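Local structure of interleukin-10-like protein (Human herpesvirus 5, 1LQS) at residues 21-26 against 103-108; 33-36 against 41-44; 55-58 against 64-67; 80-85 against 90-95; 128-131 against 136-139. The protein mimics human interleukin-10, binding the human IL-10 receptor and driving immunosuppressive signalling that the virus exploits to evade host defences. All blocks are in the same frame, centred on the assembly; numbering follows the deposited sequence.

Interaction 1. Residues 21-26 against 103-108; sequences PEDYAT and YKDMRQ
Tyr24 reaches across to the last turn of helix 89-106 and lands between Asp105 and Met106. The apolar part of the contact centres on one ring carbon: Tyr24 CE2 lies 3.6 Å from Asp105 CB and 3.9 Å from Met106 CG. Both approach the ring obliquely. The tyrosine ring and the Asp105 carboxylate are turned 78° apart, so the carboxylate does not stack on the ring. With chi1 at -59°, the Tyr24 ring sits beside its own backbone N and points at the helix.

The polar atoms look elsewhere for their bonds. Tyr24 OH stands 3.0 Å from Asp105 O, yet its hydrogen bond is to Gln18 O. Asp105 OD1 forms a salt bridge with Arg27, which probably offsets the nearness of Asp23 OD1, 4.3 Å from Asp105 OD1.

The contact joins the lead-in to helix 25-42 with the C-terminal end of helix 89-106, right beside the disulfide Cys19-Cys109. Met106 also packs on Leu70 of helix 62-84, and Leu149 and Leu153 of the second subunit cover Met106 and Tyr24.

Interaction 2. Residues 33-36 against 41-44; sequences VTFH and TLQR
Phe35 and Leu42 lean toward each other along one helix, and their first torsions are what do it. In Phe35 the ring carbon CG is trans to the backbone N (chi1 -176°), which swings the ring toward the C-terminal end of helix 25-42. Leu42 takes the other choice, with CG beside its backbone N at chi1 -60°, and its CD1 branch runs back toward the N-terminal end. The two therefore meet although their CA atoms are 9.1 Å apart, two turns along the same face.

The touching atoms are Phe35 CE1 and Leu42 CD1, at 4.0 Å. The methyl comes to the ring obliquely. Gln43 also extends back toward Phe35, and its NE2 lies near the ring plane, at the edge, 4.3 Å from Phe35 CZ.

That amide is held from outside. Gln43 NE2 donates to Ser140 O of the second subunit, while Gln43 OE1 is hydrogen-bonded to the backbone of a chain of another protein, consistent with a place in the receptor interface. The bonds at both ends of the amide should fix its rotation.

All three side chains are buried, in the C-terminal half of helix 25-42 and just beyond it. Phe35 packs on Met95 of helix 89-106, Leu42 on Tyr85 and Leu88 of the turn between helices 62-84 and 89-106, and Leu42 also meets Leu139 of the second subunit.

Interaction 3. Residues 55-58 against 64-67; sequences TVVK and SVMD
Val57 and Met66 meet through the sulfur: Met66 SD lies 3.6 Å from Val57 CG2 and 3.9 Å from Val57 CG1, so the sulfur rests against both methyls of the valine. The Met66 chain gets there by bending at chi2 (73°), which folds the sulfur back to face the loop. Val57 CG2 also touches the helix itself, at 3.6 Å from Met66 CA.

Val65 supplies the second half of the contact. Its CG1 branch lies 4.0 Å from Val57 CG2 and 4.1 Å from Val56 CG2, fitting against both valines of the loop. The same side chain covers the carbonyl oxygen Val56 O. The backbones come close here, with the CA atoms of Val57 and Val65 5.7 Å apart, and the link is made by apolar contacts.

One layer out, the loop is shaped by a type I beta turn from Thr55 to Lys58. Asp53 OD1 accepts hydrogen bonds from both Thr55 N and Val56 N, which helps to hold the entry to that turn. On the helix side, Cys63 is joined to Cys114 just before Ser64, and Cys60, in the connection between the two segments, takes part in an interchain disulfide.

The second subunit closes the outside, with Leu123 on Val56, Val119 on Val65, and Tyr152 on both Val57 and Met66. A loop and a helix start of one chain sealed by helices of the other is what the intertwined, domain-swapped dimer of the IL-10 family produces.

Interaction 4. Residues 80-85 against 90-95; sequences AGDHVY and TELHSM
His93 and Asp82 face each other between two helices, with the imidazole edge turned to the carboxylate. The side chains cross at about a right angle, yet their flat ends are nearly coplanar, 20° apart. His93 NE2 donates to Asp82 OD2, which lies near the ring plane. The modelled separation of His93 NE2 and Asp82 OD2, 2.4 Å, is very short and should not be taken literally at this resolution. Asp82 OD1 stands behind at a poor angle to NE2, so the contact is essentially one-armed. Lys89 makes a further, long and weak ion pair with Asp82 OD2, and may add to the charge balance.

Leu92, one residue before the histidine, points at the neighbouring helix from a buried position. With CG beside its backbone N (chi1 -75°), it delivers the CD1 methyl to the end of helix 62-84. There CD1 of Leu92 is 3.5 Å from Gly81 O, and it lies 4.3 Å from Tyr85 CB. Asp82 OD1 lies 3.9 Å from the same Leu92 CD1. Gly81 has no side chain to stand between the leucine and the backbone. Leu92 packs on Phe78 as well, one turn earlier in helix 62-84.

The polar bridge is thus on the more exposed side and the leucine on the buried one. The two helix ends run antiparallel, their short axes 9.7 Å apart and 166° between directions: an antiparallel helical hairpin joining helices 62-84 and 89-106 of the IL-10 helical bundle.

Interaction 5. Residues 128-131 against 136-139; sequences ERKS and RKGL
Lys137 NZ is gripped by two backbone oxygens of the second subunit, Ser49 O and Asp47 O, while its own CB and CG lie beside Lys130. This is the swapped part of the IL-10 family dimer, where the C-terminal helices of one chain pack into the partner. The Lys137 chain, kinked at chi2 (61°) and chi3, turns its ammonium away from Lys130 and into that site.

Lys130 comes from the loop before helix 135-140. Its NZ lies 3.8 Å from Lys137 CB and 3.9 Å from Lys137 CG, so a charged end rests against the aliphatic root of its partner. The two ammonium nitrogens, Lys130 NZ and Lys137 NZ, keep 5.9 Å apart. Lys130 packs against Asp47 of the second subunit, and Trp51 of that subunit lies against Lys137.

Arg136 makes a salt bridge through NH1 to Glu45 of the second subunit, which orients its guanidinium, and its backbone N is bonded to Asp132 OD2 at the start of the helix. Its other terminal nitrogen, NH2, faces the loop. There Ser131 OG approaches the edge of the guanidinium near its plane, with Arg136 NH2 at 4.3 Å from the hydroxyl oxygen, too far for a hydrogen bond.

How the interactions relate
From the N terminus, interaction 1 makes the widest closure: residues 21-26 wait for 103-108, bringing the start of helix 25-42 to the end of helix 89-106. Interactions 2, 3 and 4 follow in series inside that span, and none cross. Interaction 2 stays local to helix 25-42 and its C-terminal end, interaction 3 ties the following loop to helix 62-84, and interaction 4 closes the turn into helix 89-106. Interactions 1 and 3 meet where Tyr103 OH reaches Asp67, while 2 and 4 touch through Leu42 and Tyr85. Interaction 5 comes later in the chain, at helix 135-140, with nearest atoms about 20 Å from interaction 1. All five touch the second subunit.

Interaction 1. Residues 21-26 against 103-108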
# COMPACT_ATOMS: atom_id res chain seq x y z
N PRO C 21 -4.51 16.37 -9.26
CA PRO C 21 -3.30 17.15 -8.98
C PRO C 21 -3.18 18.35 -9.91
O PRO C 21 -2.57 19.36 -9.57
CB PRO C 21 -2.18 16.12 -9.13
CG PRO C 21 -2.73 15.11 -10.05
CD PRO C 21 -4.17 14.99 -9.63
N GLU C 22 -3.79 18.24 -11.08
CA GLU C 22 -3.79 19.33 -12.05
C GLU C 22 -4.25 20.61 -11.36
O GLU C 22 -3.87 21.71 -11.75
CB GLU C 22 -4.77 19.01 -13.19
CG GLU C 22 -4.43 17.76 -14.06
CD GLU C 22 -4.30 16.45 -13.27
OE1 GLU C 22 -5.28 16.02 -12.63
OE2 GLU C 22 -3.21 15.83 -13.30
N ASP C 23 -5.06 20.44 -10.31
CA ASP C 23 -5.62 21.56 -9.57
C ASP C 23 -4.65 22.22 -8.58
O ASP C 23 -4.96 23.25 -7.99
CB ASP C 23 -6.89 21.10 -8.84
CG ASP C 23 -8.03 22.13 -8.93
OD1 ASP C 23 -8.39 22.73 -7.88
OD2 ASP C 23 -8.56 22.33 -10.05
N TYR C 24 -3.48 21.63 -8.41
CA TYR C 24 -2.50 22.18 -7.48
C TYR C 24 -1.27 22.73 -8.20
O TYR C 24 -0.35 23.24 -7.55
CB TYR C 24 -2.06 21.11 -6.48
CG TYR C 24 -3.20 20.55 -5.67
CD1 TYR C 24 -3.91 19.41 -6.09
CD2 TYR C 24 -3.62 21.18 -4.50
CE1 TYR C 24 -4.99 18.93 -5.37
CE2 TYR C 24 -4.70 20.71 -3.78
CZ TYR C 24 -5.39 19.59 -4.22
OH TYR C 24 -6.47 19.16 -3.49
N ALA C 25 -1.26 22.65 -9.53
CA ALA C 25 -0.12 23.12 -10.31
C ALA C 25 0.26 24.61 -10.19
O ALA C 25 1.44 24.94 -10.03
CB ALA C 25 -0.32 22.75 -11.77
N THR C 26 -0.72 25.52 -10.24
CA THR C 26 -0.40 26.94 -10.15
C THR C 26 0.12 27.38 -8.79
O THR C 26 1.04 28.20 -8.70
CB THR C 26 -1.59 27.84 -10.54
OG1 THR C 26 -1.99 27.54 -11.88
CG2 THR C 26 -1.18 29.31 -10.49
N TYR C 103 -3.35 22.98 1.41
CA TYR C 103 -3.78 22.09 2.49
C TYR C 103 -5.30 21.98 2.63
O TYR C 103 -5.83 20.88 2.77
CB TYR C 103 -3.20 22.54 3.83
CG TYR C 103 -3.35 21.50 4.93
CD1 TYR C 103 -2.75 20.25 4.82
CD2 TYR C 103 -4.09 21.77 6.07
CE1 TYR C 103 -2.87 19.30 5.81
CE2 TYR C 103 -4.22 20.82 7.07
CZ TYR C 103 -3.61 19.58 6.93
OH TYR C 103 -3.73 18.63 7.92
N LYS C 104 -5.99 23.11 2.62
CA LYS C 104 -7.44 23.11 2.74
C LYS C 104 -8.07 22.30 1.62
O LYS C 104 -9.08 21.64 1.83
CB LYS C 104 -7.98 24.55 2.72
CG LYS C 104 -7.59 25.37 3.95
CD LYS C 104 -8.21 26.76 3.94
CE LYS C 104 -7.79 27.54 5.18
NZ LYS C 104 -8.33 28.93 5.20
N ASP C 105 -7.46 22.35 0.43
CA ASP C 105 -7.98 21.59 -0.71
C ASP C 105 -7.62 20.11 -0.66
O ASP C 105 -8.37 19.28 -1.15
CB ASP C 105 -7.47 22.18 -2.02
CG ASP C 105 -8.34 23.30 -2.54
OD1 ASP C 105 -8.09 23.76 -3.67
OD2 ASP C 105 -9.28 23.71 -1.80
N MET C 106 -6.47 19.80 -0.09
CA MET C 106 -6.04 18.41 0.02
C MET C 106 -6.89 17.60 1.01
O MET C 106 -7.12 16.41 0.80
CB MET C 106 -4.57 18.35 0.43
CG MET C 106 -3.58 18.68 -0.66
SD MET C 106 -1.92 18.56 0.05
CE MET C 106 -1.76 16.80 0.22
N ARG C 107 -7.35 18.24 2.09
CA ARG C 107 -8.16 17.54 3.08
C ARG C 107 -9.63 17.53 2.68
O ARG C 107 -10.52 17.35 3.51
CB ARG C 107 -7.99 18.14 4.47
CG ARG C 107 -6.59 17.98 5.02
CD ARG C 107 -6.49 18.23 6.51
NE ARG C 107 -6.76 17.04 7.32
CZ ARG C 107 -7.97 16.66 7.74
NH1 ARG C 107 -9.05 17.38 7.44
NH2 ARG C 107 -8.10 15.57 8.48
N GLN C 108 -9.87 17.72 1.39
CA GLN C 108 -11.21 17.76 0.84
C GLN C 108 -11.32 16.57 -0.13
O GLN C 108 -12.39 16.31 -0.70
CB GLN C 108 -11.40 19.10 0.13
CG GLN C 108 -12.82 19.60 0.03
CD GLN C 108 -12.87 21.12 -0.10
OE1 GLN C 108 -13.79 21.68 -0.70
NE2 GLN C 108 -11.88 21.79 0.49

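Interaction 2. Residues 33-36 against 41-44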
# COMPACT_ATOMS: atom_id res chain seq x y z
N VAL C 33 7.99 30.09 -7.30
CA VAL C 33 8.50 31.35 -7.82
C VAL C 33 8.86 32.28 -6.67
O VAL C 33 9.89 32.95 -6.73
CB VAL C 33 7.53 32.12 -8.80
CG1 VAL C 33 7.24 31.27 -10.04
CG2 VAL C 33 6.26 32.53 -8.09
N THR C 34 8.03 32.34 -5.62
CA THR C 34 8.34 33.19 -4.47
C THR C 34 9.61 32.65 -3.83
O THR C 34 10.48 33.39 -3.40
CB THR C 34 7.22 33.18 -3.38
OG1 THR C 34 6.01 33.76 -3.89
CG2 THR C 34 7.67 33.97 -2.15
N PHE C 35 9.71 31.33 -3.77
CA PHE C 35 10.87 30.71 -3.16
C PHE C 35 12.17 31.04 -3.86
O PHE C 35 13.20 31.20 -3.23
CB PHE C 35 10.73 29.19 -3.11
CG PHE C 35 11.87 28.52 -2.41
CD1 PHE C 35 12.00 28.62 -1.02
CD2 PHE C 35 12.83 27.82 -3.13
CE1 PHE C 35 13.07 28.06 -0.36
CE2 PHE C 35 13.92 27.25 -2.48
CZ PHE C 35 14.05 27.37 -1.09
N HIS C 36 12.12 31.09 -5.19
CA HIS C 36 13.32 31.36 -5.97
C HIS C 36 13.92 32.73 -5.63
O HIS C 36 15.13 32.89 -5.61
CB HIS C 36 12.99 31.28 -7.46
CG HIS C 36 14.13 31.69 -8.35
ND1 HIS C 36 15.23 30.88 -8.56
CD2 HIS C 36 14.35 32.82 -9.05
CE1 HIS C 36 16.09 31.51 -9.35
NE2 HIS C 36 15.58 32.69 -9.66
N THR C 41 19.07 33.65 0.33
CA THR C 41 19.11 34.01 1.74
C THR C 41 18.89 32.76 2.59
O THR C 41 19.75 32.38 3.39
CB THR C 41 18.02 35.04 2.10
OG1 THR C 41 18.31 36.28 1.46
CG2 THR C 41 17.96 35.25 3.62
N LEU C 42 17.74 32.10 2.40
CA LEU C 42 17.40 30.90 3.16
C LEU C 42 18.41 29.77 3.04
O LEU C 42 18.48 28.94 3.94
CB LEU C 42 16.02 30.36 2.77
CG LEU C 42 14.82 31.29 2.98
CD1 LEU C 42 13.52 30.53 2.77
CD2 LEU C 42 14.87 31.86 4.38
N GLN C 43 19.17 29.72 1.95
CA GLN C 43 20.13 28.63 1.80
C GLN C 43 21.58 29.04 2.05
O GLN C 43 22.50 28.41 1.54
CB GLN C 43 20.01 27.98 0.42
CG GLN C 43 18.64 27.37 0.10
CD GLN C 43 18.63 26.59 -1.21
OE1 GLN C 43 19.26 26.98 -2.18
NE2 GLN C 43 17.91 25.48 -1.23
N ARG C 44 21.78 30.09 2.85
CA ARG C 44 23.14 30.55 3.14
C ARG C 44 23.85 29.67 4.16
O ARG C 44 24.81 28.98 3.81
CB ARG C 44 23.15 32.02 3.60
CG ARG C 44 23.69 32.94 2.50
CD ARG C 44 24.18 34.30 2.98
NE ARG C 44 23.12 35.13 3.53
CZ ARG C 44 23.14 36.46 3.53
NH1 ARG C 44 24.17 37.09 2.99
NH2 ARG C 44 22.14 37.15 4.06

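Interaction 3. Residues 55-58 against 64-67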
# COMPACT_ATOMS: atom_id res chain seq x y z
N THR C 55 12.29 9.52 0.52
CA THR C 55 11.25 8.52 0.75
C THR C 55 10.30 9.06 1.79
O THR C 55 9.16 8.64 1.88
CB THR C 55 11.84 7.20 1.27
OG1 THR C 55 12.50 7.44 2.53
CG2 THR C 55 12.81 6.62 0.24
N VAL C 56 10.80 10.02 2.55
CA VAL C 56 10.08 10.70 3.62
C VAL C 56 8.57 10.66 3.50
O VAL C 56 7.86 10.46 4.49
CB VAL C 56 10.54 12.17 3.69
CG1 VAL C 56 9.91 12.96 2.56
CG2 VAL C 56 10.20 12.77 5.05
N VAL C 57 8.07 10.85 2.29
CA VAL C 57 6.64 10.89 2.05
C VAL C 57 6.13 9.72 1.18
O VAL C 57 4.98 9.68 0.77
CB VAL C 57 6.27 12.31 1.49
CG1 VAL C 57 5.39 12.22 0.25
CG2 VAL C 57 5.60 13.13 2.59
N LYS C 58 7.03 8.77 0.94
CA LYS C 58 6.73 7.56 0.16
C LYS C 58 6.43 6.39 1.10
O LYS C 58 6.54 6.51 2.32
CB LYS C 58 7.91 7.16 -0.74
CG LYS C 58 8.12 8.08 -1.93
CD LYS C 58 9.20 7.57 -2.87
CE LYS C 58 9.43 8.55 -4.00
NZ LYS C 58 10.59 8.17 -4.83
N SER C 64 0.49 9.88 5.94
CA SER C 64 0.58 10.31 7.32
C SER C 64 1.70 11.32 7.49
O SER C 64 1.56 12.32 8.20
CB SER C 64 0.83 9.08 8.20
OG SER C 64 0.75 9.38 9.58
N VAL C 65 2.83 11.07 6.84
CA VAL C 65 3.96 11.99 6.96
C VAL C 65 3.70 13.28 6.20
O VAL C 65 4.14 14.34 6.62
CB VAL C 65 5.27 11.34 6.42
CG1 VAL C 65 6.39 12.35 6.44
CG2 VAL C 65 5.64 10.12 7.27
N MET C 66 2.97 13.19 5.10
CA MET C 66 2.67 14.36 4.29
C MET C 66 1.86 15.35 5.09
O MET C 66 2.11 16.56 5.01
CB MET C 66 1.90 13.97 3.02
CG MET C 66 1.78 15.08 1.96
SD MET C 66 3.32 15.46 1.06
CE MET C 66 3.96 16.73 2.09
N ASP C 67 0.90 14.85 5.87
CA ASP C 67 0.05 15.73 6.69
C ASP C 67 0.87 16.32 7.81
O ASP C 67 0.82 17.53 8.04
CB ASP C 67 -1.13 14.97 7.30
CG ASP C 67 -2.22 15.92 7.82
OD1 ASP C 67 -2.94 16.48 6.97
OD2 ASP C 67 -2.34 16.13 9.06

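Interaction 4. Residues 80-85 against 90-95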
# COMPACT_ATOMS: atom_id res chain seq x y z
N ALA C 80 7.70 30.52 12.95
CA ALA C 80 9.01 30.71 13.56
C ALA C 80 9.92 31.43 12.58
O ALA C 80 10.85 32.13 12.99
CB ALA C 80 9.61 29.38 13.95
N GLY C 81 9.65 31.26 11.29
CA GLY C 81 10.45 31.89 10.25
C GLY C 81 10.44 33.41 10.28
O GLY C 81 11.43 34.04 9.94
N ASP C 82 9.32 33.99 10.70
CA ASP C 82 9.19 35.45 10.77
C ASP C 82 10.21 36.11 11.72
O ASP C 82 10.59 37.27 11.54
CB ASP C 82 7.77 35.81 11.19
CG ASP C 82 6.80 35.80 10.03
OD1 ASP C 82 6.89 34.90 9.16
OD2 ASP C 82 5.93 36.69 9.99
N HIS C 83 10.67 35.36 12.72
CA HIS C 83 11.63 35.87 13.69
C HIS C 83 13.08 35.71 13.24
O HIS C 83 13.89 36.60 13.46
CB HIS C 83 11.40 35.17 15.04
CG HIS C 83 10.06 35.46 15.64
ND1 HIS C 83 8.89 35.43 14.91
CD2 HIS C 83 9.70 35.84 16.90
CE1 HIS C 83 7.88 35.77 15.68
NE2 HIS C 83 8.34 36.03 16.89
N VAL C 84 13.40 34.60 12.59
CA VAL C 84 14.76 34.37 12.11
C VAL C 84 15.07 35.17 10.84
O VAL C 84 16.23 35.50 10.59
CB VAL C 84 15.01 32.86 11.85
CG1 VAL C 84 13.89 32.30 11.00
CG2 VAL C 84 16.35 32.65 11.16
N TYR C 85 14.05 35.49 10.05
CA TYR C 85 14.26 36.26 8.83
C TYR C 85 13.28 37.43 8.73
O TYR C 85 12.40 37.44 7.88
CB TYR C 85 14.09 35.36 7.61
CG TYR C 85 15.05 34.20 7.56
CD1 TYR C 85 14.64 32.91 7.86
CD2 TYR C 85 16.36 34.39 7.16
CE1 TYR C 85 15.50 31.83 7.74
CE2 TYR C 85 17.24 33.32 7.04
CZ TYR C 85 16.80 32.05 7.32
OH TYR C 85 17.68 31.00 7.16
N THR C 90 7.35 39.13 4.29
CA THR C 90 6.36 39.18 3.23
C THR C 90 6.38 37.91 2.39
O THR C 90 5.36 37.26 2.21
CB THR C 90 6.62 40.39 2.36
OG1 THR C 90 6.60 41.56 3.20
CG2 THR C 90 5.56 40.52 1.27
N GLU C 91 7.56 37.56 1.88
CA GLU C 91 7.71 36.35 1.09
C GLU C 91 7.26 35.13 1.89
O GLU C 91 6.59 34.25 1.37
CB GLU C 91 9.16 36.15 0.66
CG GLU C 91 9.60 37.05 -0.47
CD GLU C 91 9.90 38.47 -0.04
OE1 GLU C 91 10.17 39.30 -0.93
OE2 GLU C 91 9.89 38.77 1.18
N LEU C 92 7.65 35.09 3.16
CA LEU C 92 7.28 33.99 4.04
C LEU C 92 5.77 33.84 4.15
O LEU C 92 5.25 32.74 3.97
CB LEU C 92 7.89 34.20 5.43
CG LEU C 92 9.40 33.91 5.48
CD1 LEU C 92 9.97 34.33 6.81
CD2 LEU C 92 9.64 32.43 5.24
N HIS C 93 5.07 34.93 4.42
CA HIS C 93 3.62 34.92 4.54
C HIS C 93 2.94 34.46 3.26
O HIS C 93 1.98 33.70 3.29
CB HIS C 93 3.10 36.31 4.94
CG HIS C 93 3.49 36.73 6.32
ND1 HIS C 93 3.14 37.95 6.85
CD2 HIS C 93 4.17 36.08 7.29
CE1 HIS C 93 3.59 38.03 8.09
NE2 HIS C 93 4.22 36.91 8.38
N SER C 94 3.43 34.95 2.13
CA SER C 94 2.88 34.60 0.83
C SER C 94 2.90 33.08 0.64
O SER C 94 1.92 32.48 0.21
CB SER C 94 3.70 35.28 -0.27
OG SER C 94 3.39 34.76 -1.55
N MET C 95 4.04 32.48 0.97
CA MET C 95 4.20 31.05 0.83
C MET C 95 3.30 30.29 1.80
O MET C 95 2.59 29.36 1.38
CB MET C 95 5.67 30.64 1.02
CG MET C 95 6.60 31.07 -0.15
SD MET C 95 8.33 30.47 -0.13
CE MET C 95 9.00 31.41 1.26

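Interaction 5. Residues 128-131 against 136-139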
# COMPACT_ATOMS: atom_id res chain seq x y z
N GLU C 128 -24.21 1.55 12.05
CA GLU C 128 -25.00 2.56 12.74
C GLU C 128 -26.33 2.83 12.09
O GLU C 128 -27.20 3.48 12.68
CB GLU C 128 -24.20 3.85 12.88
CG GLU C 128 -23.85 4.18 14.34
CD GLU C 128 -23.01 3.09 15.01
OE1 GLU C 128 -23.19 2.86 16.23
OE2 GLU C 128 -22.16 2.48 14.33
N ARG C 129 -26.50 2.33 10.87
CA ARG C 129 -27.77 2.51 10.18
C ARG C 129 -28.63 1.27 10.47
O ARG C 129 -29.71 1.09 9.90
CB ARG C 129 -27.54 2.73 8.68
CG ARG C 129 -27.09 1.51 7.87
CD ARG C 129 -26.51 1.94 6.52
NE ARG C 129 -26.43 0.83 5.57
CZ ARG C 129 -25.66 0.81 4.49
NH1 ARG C 129 -24.89 1.86 4.20
NH2 ARG C 129 -25.65 -0.26 3.70
N LYS C 130 -28.13 0.43 11.37
CA LYS C 130 -28.83 -0.78 11.81
C LYS C 130 -29.79 -0.32 12.90
O LYS C 130 -29.47 0.59 13.68
CB LYS C 130 -27.85 -1.80 12.40
CG LYS C 130 -26.86 -2.39 11.41
CD LYS C 130 -27.52 -3.33 10.43
CE LYS C 130 -26.54 -3.74 9.34
NZ LYS C 130 -25.26 -4.28 9.89
N SER C 131 -30.97 -0.94 12.96
CA SER C 131 -31.96 -0.55 13.95
C SER C 131 -31.51 -0.77 15.40
O SER C 131 -32.16 -0.30 16.33
CB SER C 131 -33.29 -1.29 13.68
OG SER C 131 -33.13 -2.70 13.69
N ARG C 136 -26.07 -6.61 17.06
CA ARG C 136 -26.44 -7.93 16.57
C ARG C 136 -25.50 -8.47 15.49
O ARG C 136 -24.99 -9.58 15.61
CB ARG C 136 -27.87 -7.88 16.03
CG ARG C 136 -28.81 -8.86 16.67
CD ARG C 136 -30.19 -8.71 16.08
NE ARG C 136 -30.94 -7.60 16.67
CZ ARG C 136 -31.61 -6.69 15.98
NH1 ARG C 136 -31.64 -6.72 14.66
NH2 ARG C 136 -32.30 -5.75 16.61
N LYS C 137 -25.27 -7.69 14.43
CA LYS C 137 -24.40 -8.14 13.36
C LYS C 137 -22.99 -8.29 13.86
O LYS C 137 -22.25 -9.17 13.42
CB LYS C 137 -24.44 -7.16 12.17
CG LYS C 137 -23.48 -7.50 11.03
CD LYS C 137 -23.76 -8.85 10.38
CE LYS C 137 -25.06 -8.84 9.59
NZ LYS C 137 -25.37 -10.14 8.90
N GLY C 138 -22.62 -7.43 14.80
CA GLY C 138 -21.28 -7.49 15.35
C GLY C 138 -20.99 -8.78 16.09
O GLY C 138 -19.96 -9.41 15.88
N LEU C 139 -21.90 -9.18 16.97
CA LEU C 139 -21.70 -10.40 17.72
C LEU C 139 -21.89 -11.60 16.80
O LEU C 139 -21.33 -12.68 17.02
CB LEU C 139 -22.67 -10.44 18.90
CG LEU C 139 -22.32 -9.41 19.98
CD1 LEU C 139 -23.33 -9.47 21.12
CD2 LEU C 139 -20.90 -9.68 20.49